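Local coordinates for protein NtrC family transcriptional regulator (Clostridium acetobutylicum ATCC 824, PDB 2Q5C) that probably acts as an NtrC-type, ATP-dependent transcriptional regulator that binds specific DNA, represented here by its N-terminal, probably sensory, PrpR_N-type region, at residues I135-G149 / V152-I166. Residues are numbered along the deposited sequence; the frame is centred on the assembly and turned at random.
Sequences ISKVKTENIKIVVSG and VTDEAIKQGLYGETI
V146 meets A156 with its CB 3.7 Å from the alanine CB, a pair that packs strand 145-148 against helix 150-158 inside the beta-alpha-beta unit completed by strand 162-165. CG1 of V146, anti to the backbone N (chi1 172°), reaches V152, while CG2 faces CD1 of L161. That leucine methyl also touches V138 and I135, so helix 131-140 shares the same apolar layer. I135 spreads its branches along helix 150-158: CD1 comes near CG1 of V152, CG1 packs on E155 CG at 3.6 Å, and CG2 presses against the Q159 amide, 3.4 Å from CD. Packing is tightest at the strand end, where S148 CB lies 3.5 Å from V152 CG1; the S148 hydroxyl bonds the I100 carbonyl in the neighbouring strand. V146 bonds to strand 162-165 through both its N and its O, to Y162 O and, at 2.9 Å, E164 N, the usual parallel pattern.

The solvent side is polar, with K139 exposed and S136 and Q159 only partly so. S136 OG meets a lone pair of Q159 OE1 (3.0 Å) in the plane of its carbonyl, while NE2 of Q159 goes to E155 OE2 and T132 O; with both amide ends engaged, its flip is fixed. K139 turns aside at chi3 (105°) and swings NZ to Q159 O at 2.7 Å, just where a Schellman motif with G160 as C-prime residue ends the helix. The lysine charge probably offsets the partial negative charge of that C-terminus, so a greasy interior is bordered by a polar seam between the last turns of helix 131-140 and the C-terminal end of helix 150-158.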
loop_
_atom_site.group_PDB
_atom_site.type_symbol
_atom_site.label_atom_id
_atom_site.label_comp_id
_atom_site.label_asym_id
_atom_site.label_seq_id
_atom_site.Cartn_x
_atom_site.Cartn_y
_atom_site.Cartn_z
ATOM N N ILE A 135 -1.008 16.599 5.063
ATOM C CA ILE A 135 -1.063 17.236 3.731
ATOM C C ILE A 135 -1.043 18.763 3.882
ATOM O O ILE A 135 -0.293 19.451 3.186
ATOM C CB ILE A 135 -2.245 16.705 2.863
ATOM C CG1 ILE A 135 -1.980 15.222 2.486
ATOM C CG2 ILE A 135 -2.477 17.552 1.606
ATOM C CD1 ILE A 135 -0.650 14.986 1.748
ATOM N N SER A 136 -1.816 19.282 4.831
ATOM C CA SER A 136 -1.721 20.724 5.124
ATOM C C SER A 136 -0.328 21.139 5.518
ATOM O O SER A 136 0.151 22.199 5.091
ATOM C CB SER A 136 -2.700 21.105 6.232
ATOM O OG SER A 136 -4.026 21.035 5.734
ATOM N N LYS A 137 0.348 20.334 6.322
ATOM C CA LYS A 137 1.715 20.639 6.695
ATOM C C LYS A 137 2.600 20.740 5.462
ATOM O O LYS A 137 3.420 21.632 5.350
ATOM C CB LYS A 137 2.277 19.607 7.693
ATOM C CG LYS A 137 3.538 20.075 8.330
ATOM C CD LYS A 137 4.047 19.073 9.347
ATOM C CE LYS A 137 5.248 19.614 10.027
ATOM N NZ LYS A 137 5.735 18.658 11.071
ATOM N N VAL A 138 2.477 19.793 4.533
ATOM C CA VAL A 138 3.232 19.845 3.283
ATOM C C VAL A 138 3.107 21.199 2.583
ATOM O O VAL A 138 4.128 21.771 2.178
ATOM C CB VAL A 138 2.803 18.688 2.336
ATOM C CG1 VAL A 138 3.486 18.806 0.958
ATOM C CG2 VAL A 138 3.144 17.342 3.005
ATOM N N LYS A 139 1.872 21.702 2.476
ATOM C CA LYS A 139 1.608 22.976 1.784
ATOM C C LYS A 139 2.373 24.065 2.497
ATOM O O LYS A 139 2.968 24.928 1.858
ATOM C CB LYS A 139 0.132 23.367 1.800
ATOM C CG LYS A 139 -0.763 22.530 0.974
ATOM C CD LYS A 139 -2.212 22.979 1.098
ATOM C CE LYS A 139 -2.687 23.729 -0.140
ATOM N NZ LYS A 139 -4.182 23.631 -0.264
ATOM N N THR A 140 2.379 24.041 3.838
ATOM C CA THR A 140 3.037 25.115 4.592
ATOM C C THR A 140 4.543 25.100 4.420
ATOM O O THR A 140 5.231 26.123 4.690
ATOM C CB THR A 140 2.711 25.094 6.115
ATOM O OG1 THR A 140 3.336 23.957 6.762
ATOM C CG2 THR A 140 1.244 25.106 6.358
ATOM N N GLU A 141 5.089 23.954 3.987
ATOM C CA GLU A 141 6.509 23.813 3.719
ATOM C C GLU A 141 6.852 24.227 2.292
ATOM O O GLU A 141 7.980 24.043 1.845
ATOM C CB GLU A 141 6.975 22.360 3.976
ATOM C CG GLU A 141 6.840 21.890 5.405
ATOM C CD GLU A 141 7.799 22.558 6.374
ATOM O OE1 GLU A 141 8.835 23.115 5.938
ATOM O OE2 GLU A 141 7.520 22.488 7.591
ATOM N N ASN A 142 5.869 24.776 1.575
ATOM C CA ASN A 142 6.048 25.209 0.188
ATOM C C ASN A 142 6.403 24.059 -0.768
ATOM O O ASN A 142 7.092 24.240 -1.775
ATOM C CB ASN A 142 7.096 26.335 0.090
ATOM C CG ASN A 142 6.945 27.157 -1.183
ATOM O OD1 ASN A 142 5.832 27.360 -1.703
ATOM N ND2 ASN A 142 8.085 27.594 -1.725
ATOM N N ILE A 143 5.871 22.889 -0.465
ATOM C CA ILE A 143 6.108 21.715 -1.317
ATOM C C ILE A 143 4.843 21.432 -2.106
ATOM O O ILE A 143 3.743 21.509 -1.557
ATOM C CB ILE A 143 6.511 20.530 -0.447
ATOM C CG1 ILE A 143 7.889 20.790 0.166
ATOM C CG2 ILE A 143 6.594 19.236 -1.277
ATOM C CD1 ILE A 143 8.290 19.816 1.264
ATOM N N LYS A 144 5.006 21.143 -3.400
ATOM C CA LYS A 144 3.879 20.985 -4.296
ATOM C C LYS A 144 3.668 19.553 -4.808
ATOM O O LYS A 144 2.728 19.307 -5.547
ATOM C CB LYS A 144 4.038 21.926 -5.493
ATOM C CG LYS A 144 4.259 23.385 -5.048
ATOM C CD LYS A 144 4.162 24.349 -6.189
ATOM C CE LYS A 144 4.293 25.781 -5.683
ATOM N NZ LYS A 144 5.513 25.941 -4.822
ATOM N N ILE A 145 4.553 18.640 -4.388
ATOM C CA ILE A 145 4.566 17.271 -4.936
ATOM C C ILE A 145 4.662 16.307 -3.760
ATOM O O ILE A 145 5.537 16.440 -2.928
ATOM C CB ILE A 145 5.780 17.060 -5.840
ATOM C CG1 ILE A 145 5.880 18.137 -6.946
ATOM C CG2 ILE A 145 5.726 15.660 -6.496
ATOM C CD1 ILE A 145 7.235 18.251 -7.573
ATOM N N VAL A 146 3.748 15.340 -3.733
ATOM C CA VAL A 146 3.724 14.338 -2.660
ATOM C C VAL A 146 3.859 12.925 -3.258
ATOM O O VAL A 146 3.126 12.581 -4.194
ATOM C CB VAL A 146 2.393 14.405 -1.896
ATOM C CG1 VAL A 146 2.251 13.240 -0.911
ATOM C CG2 VAL A 146 2.285 15.719 -1.155
ATOM N N VAL A 147 4.778 12.133 -2.695
ATOM C CA VAL A 147 5.006 10.716 -3.106
ATOM C C VAL A 147 4.625 9.883 -1.894
ATOM O O VAL A 147 5.199 10.050 -0.820
ATOM C CB VAL A 147 6.462 10.497 -3.443
ATOM C CG1 VAL A 147 6.727 9.025 -3.820
ATOM C CG2 VAL A 147 6.869 11.379 -4.582
ATOM N N SER A 148 3.628 9.015 -2.058
ATOM C CA SER A 148 3.153 8.225 -0.935
ATOM C C SER A 148 2.219 7.149 -1.441
ATOM O O SER A 148 2.071 6.935 -2.649
ATOM C CB SER A 148 2.394 9.126 0.070
ATOM O OG SER A 148 2.209 8.508 1.350
ATOM N N GLY A 149 1.564 6.482 -0.502
ATOM C CA GLY A 149 0.473 5.579 -0.871
ATOM C C GLY A 149 -0.768 6.307 -1.360
ATOM O O GLY A 149 -0.914 7.536 -1.207
ATOM N N VAL A 152 -3.014 8.785 0.755
ATOM C CA VAL A 152 -2.270 10.033 0.960
ATOM C C VAL A 152 -2.180 10.850 -0.327
ATOM O O VAL A 152 -2.381 12.073 -0.280
ATOM C CB VAL A 152 -0.903 9.756 1.558
ATOM C CG1 VAL A 152 -0.068 11.027 1.670
ATOM C CG2 VAL A 152 -1.061 9.140 2.946
ATOM N N THR A 153 -1.854 10.226 -1.464
ATOM C CA THR A 153 -1.735 11.028 -2.688
ATOM C C THR A 153 -3.075 11.562 -3.111
ATOM O O THR A 153 -3.141 12.678 -3.662
ATOM C CB THR A 153 -1.004 10.293 -3.842
ATOM O OG1 THR A 153 -1.696 9.078 -4.144
ATOM C CG2 THR A 153 0.433 9.970 -3.429
ATOM N N ASP A 154 -4.150 10.812 -2.859
ATOM C CA ASP A 154 -5.501 11.321 -3.138
ATOM C C ASP A 154 -5.779 12.579 -2.329
ATOM O O ASP A 154 -6.334 13.553 -2.872
ATOM C CB ASP A 154 -6.588 10.275 -2.891
ATOM C CG ASP A 154 -6.714 9.272 -4.016
ATOM O OD1 ASP A 154 -6.223 9.533 -5.134
ATOM O OD2 ASP A 154 -7.367 8.219 -3.779
ATOM N N GLU A 155 -5.390 12.602 -1.058
ATOM C CA GLU A 155 -5.573 13.804 -0.235
ATOM C C GLU A 155 -4.700 14.971 -0.745
ATOM O O GLU A 155 -5.120 16.146 -0.719
ATOM C CB GLU A 155 -5.289 13.503 1.251
ATOM C CG GLU A 155 -5.553 14.686 2.229
ATOM C CD GLU A 155 -6.987 15.225 2.228
ATOM O OE1 GLU A 155 -7.931 14.475 1.893
ATOM O OE2 GLU A 155 -7.153 16.409 2.609
ATOM N N ALA A 156 -3.478 14.666 -1.195
ATOM C CA ALA A 156 -2.592 15.674 -1.789
ATOM C C ALA A 156 -3.283 16.366 -2.935
ATOM O O ALA A 156 -3.297 17.614 -3.012
ATOM C CB ALA A 156 -1.277 15.016 -2.292
ATOM N N ILE A 157 -3.834 15.576 -3.839
ATOM C CA ILE A 157 -4.491 16.093 -5.027
ATOM C C ILE A 157 -5.749 16.894 -4.625
ATOM O O ILE A 157 -6.009 17.975 -5.174
ATOM C CB ILE A 157 -4.783 14.957 -6.026
ATOM C CG1 ILE A 157 -3.456 14.423 -6.584
ATOM C CG2 ILE A 157 -5.681 15.457 -7.180
ATOM C CD1 ILE A 157 -3.555 12.998 -7.181
ATOM N N LYS A 158 -6.468 16.421 -3.617
ATOM C CA LYS A 158 -7.644 17.160 -3.122
ATOM C C LYS A 158 -7.250 18.557 -2.629
ATOM O O LYS A 158 -8.007 19.531 -2.834
ATOM C CB LYS A 158 -8.337 16.382 -2.005
ATOM C CG LYS A 158 -9.623 17.050 -1.482
ATOM C CD LYS A 158 -10.272 16.220 -0.373
ATOM C CE LYS A 158 -11.506 16.926 0.175
ATOM N NZ LYS A 158 -11.980 16.278 1.426
ATOM N N GLN A 159 -6.091 18.665 -1.984
ATOM C CA GLN A 159 -5.600 19.944 -1.476
ATOM C C GLN A 159 -4.777 20.721 -2.541
ATOM O O GLN A 159 -4.103 21.700 -2.213
ATOM C CB GLN A 159 -4.858 19.778 -0.131
ATOM C CG GLN A 159 -5.735 19.222 1.052
ATOM C CD GLN A 159 -5.141 19.407 2.482
ATOM O OE1 GLN A 159 -4.495 20.425 2.801
ATOM N NE2 GLN A 159 -5.382 18.410 3.363
ATOM N N GLY A 160 -4.856 20.279 -3.793
ATOM C CA GLY A 160 -4.281 21.002 -4.940
ATOM C C GLY A 160 -2.811 20.774 -5.201
ATOM O O GLY A 160 -2.154 21.564 -5.898
ATOM N N LEU A 161 -2.282 19.669 -4.675
ATOM C CA LEU A 161 -0.890 19.312 -4.926
ATOM C C LEU A 161 -0.789 18.244 -6.008
ATOM O O LEU A 161 -1.794 17.679 -6.417
ATOM C CB LEU A 161 -0.222 18.806 -3.648
ATOM C CG LEU A 161 -0.358 19.714 -2.423
ATOM C CD1 LEU A 161 0.311 19.060 -1.248
ATOM C CD2 LEU A 161 0.208 21.124 -2.703
ATOM N N TYR A 162 0.418 18.004 -6.502
ATOM C CA TYR A 162 0.637 16.844 -7.371
ATOM C C TYR A 162 0.885 15.629 -6.477
ATOM O O TYR A 162 1.538 15.736 -5.453
ATOM C CB TYR A 162 1.855 17.053 -8.246
ATOM C CG TYR A 162 1.743 18.142 -9.284
ATOM C CD1 TYR A 162 0.846 18.039 -10.329
ATOM C CD2 TYR A 162 2.567 19.252 -9.218
ATOM C CE1 TYR A 162 0.764 19.022 -11.291
ATOM C CE2 TYR A 162 2.489 20.247 -10.179
ATOM C CZ TYR A 162 1.578 20.117 -11.200
ATOM O OH TYR A 162 1.480 21.074 -12.190
ATOM N N GLY A 163 0.369 14.491 -6.915
ATOM C CA GLY A 163 0.493 13.228 -6.154
ATOM C C GLY A 163 1.028 12.139 -7.049
ATOM O O GLY A 163 0.566 11.955 -8.185
ATOM N N GLU A 164 2.028 11.424 -6.561
ATOM C CA GLU A 164 2.554 10.306 -7.308
ATOM C C GLU A 164 2.548 9.094 -6.357
ATOM O O GLU A 164 3.236 9.079 -5.320
ATOM C CB GLU A 164 3.978 10.584 -7.744
ATOM C CG GLU A 164 4.577 9.420 -8.544
ATOM C CD GLU A 164 4.108 9.381 -9.993
ATOM O OE1 GLU A 164 3.793 10.458 -10.569
ATOM O OE2 GLU A 164 4.054 8.273 -10.570
ATOM N N THR A 165 1.736 8.096 -6.712
ATOM C CA THR A 165 1.522 6.942 -5.841
ATOM C C THR A 165 2.636 5.934 -5.953
ATOM O O THR A 165 3.092 5.623 -7.049
ATOM C CB THR A 165 0.174 6.277 -6.183
ATOM O OG1 THR A 165 -0.859 7.257 -6.113
ATOM C CG2 THR A 165 -0.161 5.208 -5.208
ATOM N N ILE A 166 3.062 5.407 -4.805
ATOM C CA ILE A 166 4.048 4.327 -4.793
ATOM C C ILE A 166 3.288 3.048 -5.034
ATOM O O ILE A 166 2.388 2.727 -4.245
ATOM C CB ILE A 166 4.761 4.251 -3.448
ATOM C CG1 ILE A 166 5.508 5.558 -3.168
ATOM C CG2 ILE A 166 5.784 3.106 -3.429
ATOM C CD1 ILE A 166 5.977 5.650 -1.731
#